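Local coordinates for protein nadph-flavin oxidoreductase (Vibrio harveyi, PDB 1BKJ) that catalyses the NADPH-dependent reduction of FMN to FMNH2, the reduced flavin that luciferase uses in bioluminescence, and works as a homodimer, at residues S135-D140 and L229-S234; L77-D82 and I110-C115; V49-T52 and K56-E59. All coordinates share one frame; numbering follows the deposited sequence.

How the interactions relate
Along the chain interaction 3 comes first, interaction 2 next and interaction 1 last. Interactions 2 and 3 meet on the antiparallel sheet of the nitroreductase fold, where strands 46-50 and 75-82 are neighbours, and their centres lie about 16 Å apart. Val78 O of interaction 2 is 2.8 Å from Val49 N of interaction 3, a probable hydrogen bond between the strands. Interaction 1 does not touch the others; its centre is about 18 Å from the centre of each. It brings helix 228-234, late in the chain, against helix 136-142. Segments of all three interactions also touch the second subunit, so each lies close to the dimer interface.

Interaction 1: residues S135-D140 and L229-S234; sequences SAAQVD and LPYLNS
Helices 136-140 and 229-234 run in roughly the same direction, 32° apart, with the CA atoms of Ala137 and Tyr231 the nearest pair across the two segments. Their axes are 10.7 Å from each other at closest approach. The contact packs a helix close to the C-terminus of the chain against helix 136-142 of the nitroreductase fold. Tyr231 bridges the gap. Its CG is anti to the backbone N, and this sends the ring across to the other helix.

The methyl of Ala136 sits over the centre of one ring face. Its CB is 3.7 Å from the ring centroid, a CH-pi contact. Ala137 approaches obliquely, with its N 3.9 Å from Tyr231 CD1. One helical turn after Ala136, Asp140 reaches the phenol end of the same ring. Its carboxylate lies at the ring edge, and the two planes are 77° apart. Face packing and edge bonding therefore come from a single side of helix 136-140.

The phenol and the carboxylate are both buried, and each has further partners. Tyr231 OH also bonds to Val151 N of strand 149-158, so the ring is tied to the sheet as well as to the helix. Asp140 OD2 also forms a salt bridge with Lys235, just past the second segment. That positive charge probably helps keep the carboxylate ionised. On its own helix, the carbonyl O of Tyr231 accepts a hydrogen bond from Ser234 OG at 2.7 Å. The backbone near the C-terminal end of this segment thus gains a side-chain bond.

Across the helices, Tyr231 OH donates a short hydrogen bond of 2.6 Å to Asp140 OD2, meeting it on the anti side and 21° out of the carboxylate plane.

Interaction 2: residues L77-D82 and I110-C115; sequences LVFCID and IMAQNC
Phe79 puts its ring against three residues of helix 110-115. Ala112 lies over one face. Its CB is 3.9 Å from the ring centroid and 14° off the normal, a CH-pi contact displaced slightly toward the rim. The helix backbone comes equally near, with Ala112 CA 3.8 Å from Phe79 CE2. The side chain of Ala112 is a single methyl, and the ring lies close to the helix backbone.

Cys115 and Met111 stand at the ring edge. Cys115 SG is 4.0 Å from Phe79 CZ and near the ring plane, a sulfur-aromatic contact made at the edge. Met111 touches with its CG, a methylene, which is 4.2 Å from Phe79 CE2. Phe79 CG is anti to its own carbonyl carbon (chi1 -72°), and the ring reaches the helix through its CE2 and CZ corner. The contact contains no hydrogen bond across the segments; it is held by apolar packing.

This is a strand-on-helix layer of the nitroreductase fold. Strand 75-82 of the antiparallel sheet packs on the long helix 98-121, and the two segments run nearly antiparallel at 159°, with axes 10.3 Å apart. Around the first shell, Phe153 of the neighbouring strand 149-158 meets the Phe79 ring, and Val46 and Ile48 of strand 46-50 touch it too. Ala112 itself packs on Phe153 and Met155.

Farther along the helix surface lie the flavin and the dimer interface. Ile110 touches bound FMN. Gln113 bonds through OE1 to the hydroxyl of Tyr128, an FMN-binding residue, and through NE2 to Asn114 OD1 of the second subunit. Asn114 OD1 in turn accepts from Gln113 NE2 of the second subunit, so the pair of bonds is reciprocal across the dimer.

Interaction 3: residues V49-T52 and K56-E59; sequences VRVT and KRNE
A short strand-to-helix connection in the nitroreductase fold is closed here: the chain leaves strand 46-50, turns, and enters helix 54-63. Val51 and Arg57 are the main partners. Arg57 NE donates to the carbonyl O of Val51 at 2.8 Å, and the bond is almost straight, with an N-H...O angle of 176°. The oxygen lies near the guanidinium plane, at its edge, while the donor is tilted 28° from the carbonyl plane. The Arg57 chain bends at chi2 (-92°), which turns NE back toward the carbonyl.

A water also lies 2.8 Å from Val51 O and can donate to it, though it has more acceptors in reach than protons. That water is only a weak partner of Arg57 NH2.

Apolar contacts run beside the polar bond. Val51 CG1 meets Arg57 CG at 3.9 Å and Lys56 CB at 3.8 Å. One methyl therefore touches two consecutive helix residues. The Lys56 chain then extends away from Val51, and its NZ bonds to the O of Asn179 of the second subunit and to the O of Leu142.

Arg57 is buried, and backbone carbonyls also receive its end nitrogens. NH1 bonds to the O atoms of Val70 and Ala73, and NH2 makes a weak bond to Ala74 O. Arg57 thereby joins helix 54-63 both to Val51 and to the chain leading into strand 75-82. Beside it, Val49 and Arg50 pair in parallel with a strand of the second subunit, so the sheet continues across the dimer interface.

Interaction 1: residues S135-D140 and L229-S234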
ATOM      1  N   SER A 135       6.509  16.809  -9.062  1.00 17.42           N
ATOM      2  CA  SER A 135       5.765  17.823  -9.822  1.00 17.85           C
ATOM      3  C   SER A 135       4.271  17.608  -9.518  1.00 17.39           C
ATOM      4  O   SER A 135       3.423  17.720 -10.408  1.00 17.67           O
ATOM      5  CB  SER A 135       6.011  17.643 -11.321  1.00 18.45           C
ATOM      6  OG  SER A 135       7.326  18.029 -11.680  1.00 22.01           O
ATOM      7  N   ALA A 136       3.959  17.343  -8.245  1.00 16.62           N
ATOM      8  CA  ALA A 136       2.593  17.056  -7.773  1.00 16.24           C
ATOM      9  C   ALA A 136       1.474  18.018  -8.182  1.00 15.93           C
ATOM     10  O   ALA A 136       0.498  17.579  -8.778  1.00 15.30           O
ATOM     11  CB  ALA A 136       2.590  16.843  -6.272  1.00 16.30           C
ATOM     12  N   ALA A 137       1.652  19.317  -7.929  1.00 16.09           N
ATOM     13  CA  ALA A 137       0.659  20.348  -8.272  1.00 17.19           C
ATOM     14  C   ALA A 137       0.374  20.431  -9.785  1.00 17.90           C
ATOM     15  O   ALA A 137      -0.781  20.578 -10.197  1.00 17.90           O
ATOM     16  CB  ALA A 137       1.098  21.707  -7.738  1.00 17.31           C
ATOM     17  N   GLN A 138       1.415  20.258 -10.603  1.00 17.90           N
ATOM     18  CA  GLN A 138       1.266  20.290 -12.058  1.00 18.49           C
ATOM     19  C   GLN A 138       0.536  19.055 -12.608  1.00 17.66           C
ATOM     20  O   GLN A 138      -0.299  19.180 -13.500  1.00 17.09           O
ATOM     21  CB  GLN A 138       2.626  20.456 -12.728  1.00 20.72           C
ATOM     22  CG  GLN A 138       3.399  21.718 -12.313  1.00 24.22           C
ATOM     23  CD  GLN A 138       4.530  21.405 -11.336  1.00 27.48           C
ATOM     24  OE1 GLN A 138       4.300  21.122 -10.146  1.00 28.59           O
ATOM     25  NE2 GLN A 138       5.767  21.418 -11.846  1.00 29.39           N
ATOM     26  N   VAL A 139       0.821  17.877 -12.041  1.00 16.83           N
ATOM     27  CA  VAL A 139       0.177  16.609 -12.436  1.00 15.92           C
ATOM     28  C   VAL A 139      -1.305  16.658 -12.026  1.00 15.70           C
ATOM     29  O   VAL A 139      -2.179  16.270 -12.800  1.00 15.54           O
ATOM     30  CB  VAL A 139       0.886  15.385 -11.761  1.00 15.50           C
ATOM     31  CG1 VAL A 139       0.106  14.078 -11.975  1.00 15.58           C
ATOM     32  CG2 VAL A 139       2.276  15.238 -12.310  1.00 14.65           C
ATOM     33  N   ASP A 140      -1.554  17.186 -10.825  1.00 15.29           N
ATOM     34  CA  ASP A 140      -2.895  17.338 -10.241  1.00 15.66           C
ATOM     35  C   ASP A 140      -3.801  18.219 -11.116  1.00 15.41           C
ATOM     36  O   ASP A 140      -4.963  17.887 -11.328  1.00 15.83           O
ATOM     37  CB  ASP A 140      -2.751  17.930  -8.836  1.00 15.80           C
ATOM     38  CG  ASP A 140      -4.058  18.015  -8.083  1.00 16.86           C
ATOM     39  OD1 ASP A 140      -4.871  18.901  -8.397  1.00 17.53           O
ATOM     40  OD2 ASP A 140      -4.250  17.226  -7.136  1.00 17.41           O
ATOM     41  N   LEU A 229       3.791  18.362   1.816  1.00 14.18           N
ATOM     42  CA  LEU A 229       2.780  18.732   2.827  1.00 14.59           C
ATOM     43  C   LEU A 229       1.965  19.955   2.343  1.00 14.78           C
ATOM     44  O   LEU A 229       0.744  19.920   2.459  1.00 15.04           O
ATOM     45  CB  LEU A 229       3.354  18.906   4.251  1.00 14.85           C
ATOM     46  CG  LEU A 229       2.366  19.122   5.413  1.00 14.42           C
ATOM     47  CD1 LEU A 229       1.446  17.918   5.605  1.00 15.37           C
ATOM     48  CD2 LEU A 229       3.136  19.392   6.681  1.00 14.67           C
ATOM     49  N   PRO A 230       2.610  21.032   1.790  1.00 14.32           N
ATOM     50  CA  PRO A 230       1.795  22.158   1.311  1.00 14.42           C
ATOM     51  C   PRO A 230       0.857  21.721   0.153  1.00 14.01           C
ATOM     52  O   PRO A 230      -0.272  22.202   0.052  1.00 13.88           O
ATOM     53  CB  PRO A 230       2.844  23.158   0.826  1.00 14.62           C
ATOM     54  CG  PRO A 230       3.920  22.972   1.776  1.00 15.15           C
ATOM     55  CD  PRO A 230       4.020  21.475   1.904  1.00 14.51           C
ATOM     56  N   TYR A 231       1.319  20.773  -0.674  1.00 13.60           N
ATOM     57  CA  TYR A 231       0.500  20.234  -1.773  1.00 13.84           C
ATOM     58  C   TYR A 231      -0.739  19.496  -1.215  1.00 13.50           C
ATOM     59  O   TYR A 231      -1.838  19.699  -1.719  1.00 13.78           O
ATOM     60  CB  TYR A 231       1.301  19.294  -2.697  1.00 13.05           C
ATOM     61  CG  TYR A 231       0.420  18.427  -3.600  1.00 13.78           C
ATOM     62  CD1 TYR A 231      -0.370  19.010  -4.625  1.00 13.38           C
ATOM     63  CD2 TYR A 231       0.307  17.026  -3.383  1.00 13.47           C
ATOM     64  CE1 TYR A 231      -1.263  18.214  -5.403  1.00 13.44           C
ATOM     65  CE2 TYR A 231      -0.577  16.227  -4.163  1.00 13.84           C
ATOM     66  CZ  TYR A 231      -1.358  16.835  -5.165  1.00 13.23           C
ATOM     67  OH  TYR A 231      -2.228  16.078  -5.913  1.00 12.80           O
ATOM     68  N   LEU A 232      -0.541  18.587  -0.256  1.00 13.43           N
ATOM     69  CA  LEU A 232      -1.650  17.851   0.350  1.00 13.14           C
ATOM     70  C   LEU A 232      -2.631  18.823   1.005  1.00 13.57           C
ATOM     71  O   LEU A 232      -3.830  18.733   0.751  1.00 13.95           O
ATOM     72  CB  LEU A 232      -1.136  16.818   1.364  1.00 13.33           C
ATOM     73  CG  LEU A 232      -0.414  15.561   0.834  1.00 14.54           C
ATOM     74  CD1 LEU A 232       0.113  14.731   1.992  1.00 14.15           C
ATOM     75  CD2 LEU A 232      -1.335  14.711  -0.053  1.00 14.76           C
ATOM     76  N   ASN A 233      -2.104  19.814   1.736  1.00 13.71           N
ATOM     77  CA  ASN A 233      -2.910  20.843   2.408  1.00 14.37           C
ATOM     78  C   ASN A 233      -3.720  21.698   1.429  1.00 14.80           C
ATOM     79  O   ASN A 233      -4.841  22.080   1.754  1.00 15.67           O
ATOM     80  CB  ASN A 233      -2.039  21.766   3.272  1.00 14.11           C
ATOM     81  CG  ASN A 233      -1.414  21.065   4.476  1.00 14.41           C
ATOM     82  OD1 ASN A 233      -0.533  21.629   5.118  1.00 15.26           O
ATOM     83  ND2 ASN A 233      -1.850  19.848   4.778  1.00 13.74           N
ATOM     84  N   SER A 234      -3.164  21.969   0.237  1.00 14.67           N
ATOM     85  CA  SER A 234      -3.833  22.756  -0.819  1.00 14.96           C
ATOM     86  C   SER A 234      -5.045  22.011  -1.405  1.00 15.16           C
ATOM     87  O   SER A 234      -5.948  22.632  -1.971  1.00 16.06           O
ATOM     88  CB  SER A 234      -2.859  23.145  -1.953  1.00 14.68           C
ATOM     89  OG  SER A 234      -2.595  22.071  -2.855  1.00 14.26           O
TER

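Interaction 2: residues L77-D82 and I110-C115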
ATOM      1  N   LEU A  77      -1.526   4.068 -15.633  1.00 13.53           N
ATOM      2  CA  LEU A  77      -2.549   4.266 -14.598  1.00 12.91           C
ATOM      3  C   LEU A  77      -2.015   5.157 -13.475  1.00 13.27           C
ATOM      4  O   LEU A  77      -0.889   4.959 -13.021  1.00 13.77           O
ATOM      5  CB  LEU A  77      -2.942   2.915 -13.996  1.00 12.57           C
ATOM      6  CG  LEU A  77      -3.361   1.751 -14.892  1.00 12.61           C
ATOM      7  CD1 LEU A  77      -3.638   0.550 -14.019  1.00 12.39           C
ATOM      8  CD2 LEU A  77      -4.590   2.115 -15.735  1.00 12.24           C
ATOM      9  N   VAL A  78      -2.801   6.150 -13.048  1.00 13.05           N
ATOM     10  CA  VAL A  78      -2.399   7.055 -11.970  1.00 12.41           C
ATOM     11  C   VAL A  78      -3.316   6.799 -10.771  1.00 12.25           C
ATOM     12  O   VAL A  78      -4.535   6.922 -10.884  1.00 12.38           O
ATOM     13  CB  VAL A  78      -2.476   8.550 -12.391  1.00 12.99           C
ATOM     14  CG1 VAL A  78      -1.863   9.442 -11.315  1.00 12.69           C
ATOM     15  CG2 VAL A  78      -1.763   8.797 -13.721  1.00 12.74           C
ATOM     16  N   PHE A  79      -2.714   6.431  -9.635  1.00 11.74           N
ATOM     17  CA  PHE A  79      -3.448   6.128  -8.408  1.00 10.82           C
ATOM     18  C   PHE A  79      -3.557   7.343  -7.541  1.00 10.84           C
ATOM     19  O   PHE A  79      -2.551   7.966  -7.202  1.00 10.56           O
ATOM     20  CB  PHE A  79      -2.781   4.987  -7.659  1.00 11.91           C
ATOM     21  CG  PHE A  79      -2.957   3.661  -8.323  1.00 12.46           C
ATOM     22  CD1 PHE A  79      -2.199   3.315  -9.464  1.00 12.51           C
ATOM     23  CD2 PHE A  79      -3.933   2.770  -7.855  1.00 12.37           C
ATOM     24  CE1 PHE A  79      -2.422   2.087 -10.140  1.00 13.42           C
ATOM     25  CE2 PHE A  79      -4.169   1.545  -8.511  1.00 12.88           C
ATOM     26  CZ  PHE A  79      -3.411   1.199  -9.662  1.00 13.24           C
ATOM     27  N   CYS A  80      -4.791   7.645  -7.160  1.00 10.87           N
ATOM     28  CA  CYS A  80      -5.104   8.826  -6.379  1.00 11.91           C
ATOM     29  C   CYS A  80      -5.956   8.566  -5.149  1.00 12.03           C
ATOM     30  O   CYS A  80      -6.835   7.697  -5.167  1.00 11.77           O
ATOM     31  CB  CYS A  80      -5.901   9.825  -7.248  1.00 12.77           C
ATOM     32  SG  CYS A  80      -5.212  10.257  -8.854  1.00 16.07           S
ATOM     33  N   ILE A  81      -5.720   9.374  -4.106  1.00 12.03           N
ATOM     34  CA  ILE A  81      -6.534   9.352  -2.874  1.00 12.42           C
ATOM     35  C   ILE A  81      -7.800  10.103  -3.312  1.00 12.57           C
ATOM     36  O   ILE A  81      -7.704  11.119  -4.012  1.00 12.10           O
ATOM     37  CB  ILE A  81      -5.891  10.161  -1.691  1.00 12.56           C
ATOM     38  CG1 ILE A  81      -4.571   9.529  -1.251  1.00 11.38           C
ATOM     39  CG2 ILE A  81      -6.876  10.235  -0.509  1.00 12.21           C
ATOM     40  CD1 ILE A  81      -3.789  10.329  -0.242  1.00 12.58           C
ATOM     41  N   ASP A  82      -8.970   9.599  -2.932  1.00 12.85           N
ATOM     42  CA  ASP A  82     -10.215  10.240  -3.322  1.00 13.48           C
ATOM     43  C   ASP A  82     -11.284  10.243  -2.228  1.00 13.24           C
ATOM     44  O   ASP A  82     -11.905   9.218  -1.952  1.00 12.84           O
ATOM     45  CB  ASP A  82     -10.766   9.550  -4.582  1.00 14.40           C
ATOM     46  CG  ASP A  82     -11.928  10.305  -5.238  1.00 16.13           C
ATOM     47  OD1 ASP A  82     -12.494  11.247  -4.651  1.00 16.14           O
ATOM     48  OD2 ASP A  82     -12.302   9.932  -6.363  1.00 17.40           O
ATOM     49  N   ILE A 110      -2.075  -1.376  -1.635  1.00 12.70           N
ATOM     50  CA  ILE A 110      -2.718  -2.700  -1.660  1.00 12.36           C
ATOM     51  C   ILE A 110      -3.384  -2.927  -3.031  1.00 12.70           C
ATOM     52  O   ILE A 110      -3.138  -3.938  -3.682  1.00 12.70           O
ATOM     53  CB  ILE A 110      -3.797  -2.824  -0.541  1.00 12.43           C
ATOM     54  CG1 ILE A 110      -3.135  -2.728   0.830  1.00 12.66           C
ATOM     55  CG2 ILE A 110      -4.577  -4.146  -0.641  1.00 11.84           C
ATOM     56  CD1 ILE A 110      -4.105  -2.532   1.943  1.00 13.08           C
ATOM     57  N   MET A 111      -4.196  -1.965  -3.463  1.00 12.37           N
ATOM     58  CA  MET A 111      -4.891  -2.057  -4.744  1.00 13.16           C
ATOM     59  C   MET A 111      -3.941  -2.155  -5.942  1.00 12.96           C
ATOM     60  O   MET A 111      -4.134  -3.022  -6.818  1.00 12.69           O
ATOM     61  CB  MET A 111      -5.842  -0.870  -4.925  1.00 12.55           C
ATOM     62  CG  MET A 111      -6.615  -0.928  -6.208  1.00 14.42           C
ATOM     63  SD  MET A 111      -7.722   0.394  -6.451  1.00 17.80           S
ATOM     64  CE  MET A 111      -9.130  -0.281  -5.682  1.00 18.19           C
ATOM     65  N   ALA A 112      -2.936  -1.272  -5.968  1.00 11.89           N
ATOM     66  CA  ALA A 112      -1.951  -1.236  -7.045  1.00 12.06           C
ATOM     67  C   ALA A 112      -1.146  -2.515  -7.174  1.00 11.96           C
ATOM     68  O   ALA A 112      -0.852  -2.947  -8.292  1.00 11.76           O
ATOM     69  CB  ALA A 112      -1.043  -0.062  -6.893  1.00 11.44           C
ATOM     70  N   GLN A 113      -0.836  -3.145  -6.038  1.00 11.76           N
ATOM     71  CA  GLN A 113      -0.088  -4.385  -6.063  1.00 11.72           C
ATOM     72  C   GLN A 113      -0.919  -5.516  -6.645  1.00 12.13           C
ATOM     73  O   GLN A 113      -0.372  -6.379  -7.317  1.00 12.26           O
ATOM     74  CB  GLN A 113       0.503  -4.725  -4.689  1.00 12.18           C
ATOM     75  CG  GLN A 113       1.442  -5.947  -4.648  1.00 11.11           C
ATOM     76  CD  GLN A 113       2.614  -5.898  -5.638  1.00 11.75           C
ATOM     77  OE1 GLN A 113       3.013  -4.837  -6.111  1.00 12.32           O
ATOM     78  NE2 GLN A 113       3.180  -7.059  -5.929  1.00 11.46           N
ATOM     79  N   ASN A 114      -2.238  -5.470  -6.443  1.00 11.82           N
ATOM     80  CA  ASN A 114      -3.137  -6.472  -7.019  1.00 12.34           C
ATOM     81  C   ASN A 114      -3.159  -6.309  -8.548  1.00 12.28           C
ATOM     82  O   ASN A 114      -3.040  -7.297  -9.278  1.00 12.45           O
ATOM     83  CB  ASN A 114      -4.548  -6.327  -6.455  1.00 12.36           C
ATOM     84  CG  ASN A 114      -4.848  -7.318  -5.345  1.00 12.87           C
ATOM     85  OD1 ASN A 114      -3.965  -7.981  -4.812  1.00 13.96           O
ATOM     86  ND2 ASN A 114      -6.112  -7.429  -5.004  1.00 13.54           N
ATOM     87  N   CYS A 115      -3.198  -5.051  -9.006  1.00 12.07           N
ATOM     88  CA  CYS A 115      -3.197  -4.699 -10.435  1.00 12.40           C
ATOM     89  C   CYS A 115      -1.918  -5.185 -11.103  1.00 12.81           C
ATOM     90  O   CYS A 115      -1.980  -5.886 -12.117  1.00 12.55           O
ATOM     91  CB  CYS A 115      -3.317  -3.187 -10.631  1.00 11.61           C
ATOM     92  SG  CYS A 115      -4.936  -2.504 -10.259  1.00 13.69           S
TER

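Interaction 3: residues V49-T52 and K56-E59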
ATOM      1  N   VAL A  49      -6.756   7.005 -12.624  1.00 13.01           N
ATOM      2  CA  VAL A  49      -6.923   7.798 -13.836  1.00 13.79           C
ATOM      3  C   VAL A  49      -6.120   7.077 -14.920  1.00 14.37           C
ATOM      4  O   VAL A  49      -4.901   6.926 -14.798  1.00 14.57           O
ATOM      5  CB  VAL A  49      -6.456   9.283 -13.706  1.00 13.58           C
ATOM      6  CG1 VAL A  49      -6.709  10.015 -15.006  1.00 13.39           C
ATOM      7  CG2 VAL A  49      -7.193  10.004 -12.582  1.00 12.80           C
ATOM      8  N   ARG A  50      -6.833   6.532 -15.909  1.00 15.21           N
ATOM      9  CA  ARG A  50      -6.221   5.842 -17.051  1.00 15.80           C
ATOM     10  C   ARG A  50      -5.903   6.937 -18.088  1.00 16.57           C
ATOM     11  O   ARG A  50      -6.805   7.664 -18.532  1.00 16.64           O
ATOM     12  CB  ARG A  50      -7.191   4.812 -17.650  1.00 15.95           C
ATOM     13  CG  ARG A  50      -6.600   4.029 -18.807  1.00 16.39           C
ATOM     14  CD  ARG A  50      -7.662   3.303 -19.590  1.00 17.20           C
ATOM     15  NE  ARG A  50      -7.093   2.639 -20.759  1.00 17.13           N
ATOM     16  CZ  ARG A  50      -7.738   2.418 -21.900  1.00 16.73           C
ATOM     17  NH1 ARG A  50      -8.991   2.813 -22.053  1.00 16.55           N
ATOM     18  NH2 ARG A  50      -7.125   1.788 -22.890  1.00 17.00           N
ATOM     19  N   VAL A  51      -4.623   7.073 -18.438  1.00 16.37           N
ATOM     20  CA  VAL A  51      -4.203   8.098 -19.387  1.00 16.91           C
ATOM     21  C   VAL A  51      -3.932   7.535 -20.781  1.00 17.64           C
ATOM     22  O   VAL A  51      -2.923   6.854 -21.002  1.00 17.79           O
ATOM     23  CB  VAL A  51      -2.990   8.909 -18.828  1.00 16.41           C
ATOM     24  CG1 VAL A  51      -2.640  10.071 -19.750  1.00 16.60           C
ATOM     25  CG2 VAL A  51      -3.322   9.466 -17.450  1.00 16.35           C
ATOM     26  N   THR A  52      -4.850   7.803 -21.713  1.00 18.26           N
ATOM     27  CA  THR A  52      -4.717   7.327 -23.099  1.00 19.33           C
ATOM     28  C   THR A  52      -4.314   8.423 -24.082  1.00 20.25           C
ATOM     29  O   THR A  52      -3.780   8.126 -25.160  1.00 20.85           O
ATOM     30  CB  THR A  52      -6.007   6.648 -23.635  1.00 19.38           C
ATOM     31  OG1 THR A  52      -7.112   7.569 -23.602  1.00 20.08           O
ATOM     32  CG2 THR A  52      -6.337   5.432 -22.821  1.00 18.47           C
ATOM     33  N   LYS A  56      -1.072  14.074 -23.133  1.00 19.96           N
ATOM     34  CA  LYS A  56      -1.043  14.070 -21.663  1.00 19.70           C
ATOM     35  C   LYS A  56       0.062  13.131 -21.177  1.00 19.00           C
ATOM     36  O   LYS A  56       0.744  13.447 -20.209  1.00 18.77           O
ATOM     37  CB  LYS A  56      -2.392  13.668 -21.067  1.00 19.82           C
ATOM     38  CG  LYS A  56      -3.396  14.795 -21.086  1.00 22.70           C
ATOM     39  CD  LYS A  56      -4.589  14.510 -20.204  1.00 24.65           C
ATOM     40  CE  LYS A  56      -5.566  15.675 -20.242  1.00 25.83           C
ATOM     41  NZ  LYS A  56      -6.515  15.599 -19.095  1.00 28.19           N
ATOM     42  N   ARG A  57       0.284  12.036 -21.914  1.00 18.77           N
ATOM     43  CA  ARG A  57       1.337  11.037 -21.617  1.00 19.11           C
ATOM     44  C   ARG A  57       2.745  11.594 -21.774  1.00 18.90           C
ATOM     45  O   ARG A  57       3.651  11.197 -21.034  1.00 18.73           O
ATOM     46  CB  ARG A  57       1.227   9.830 -22.538  1.00 19.11           C
ATOM     47  CG  ARG A  57       0.137   8.880 -22.200  1.00 20.70           C
ATOM     48  CD  ARG A  57       0.628   7.789 -21.285  1.00 19.70           C
ATOM     49  NE  ARG A  57      -0.172   6.596 -21.536  1.00 19.55           N
ATOM     50  CZ  ARG A  57       0.313   5.434 -21.952  1.00 19.38           C
ATOM     51  NH1 ARG A  57       1.612   5.273 -22.154  1.00 18.19           N
ATOM     52  NH2 ARG A  57      -0.527   4.453 -22.245  1.00 18.86           N
ATOM     53  N   ASN A  58       2.925  12.472 -22.769  1.00 18.67           N
ATOM     54  CA  ASN A  58       4.209  13.110 -23.036  1.00 18.58           C
ATOM     55  C   ASN A  58       4.511  14.095 -21.891  1.00 18.69           C
ATOM     56  O   ASN A  58       5.634  14.115 -21.350  1.00 18.07           O
ATOM     57  CB  ASN A  58       4.185  13.815 -24.404  1.00 18.59           C
ATOM     58  N   GLU A  59       3.468  14.806 -21.446  1.00 18.51           N
ATOM     59  CA  GLU A  59       3.583  15.771 -20.352  1.00 18.98           C
ATOM     60  C   GLU A  59       3.835  15.041 -19.023  1.00 17.94           C
ATOM     61  O   GLU A  59       4.637  15.512 -18.207  1.00 17.19           O
ATOM     62  CB  GLU A  59       2.331  16.657 -20.254  1.00 21.30           C
ATOM     63  CG  GLU A  59       2.148  17.625 -21.431  1.00 26.50           C
ATOM     64  CD  GLU A  59       0.877  18.485 -21.333  1.00 29.82           C
ATOM     65  OE1 GLU A  59       0.942  19.563 -20.706  1.00 32.53           O
ATOM     66  OE2 GLU A  59      -0.182  18.102 -21.892  1.00 31.68           O
TER
HETATM   67  O   HOH W   1      -3.386   4.170 -20.374  1.00 17.52           O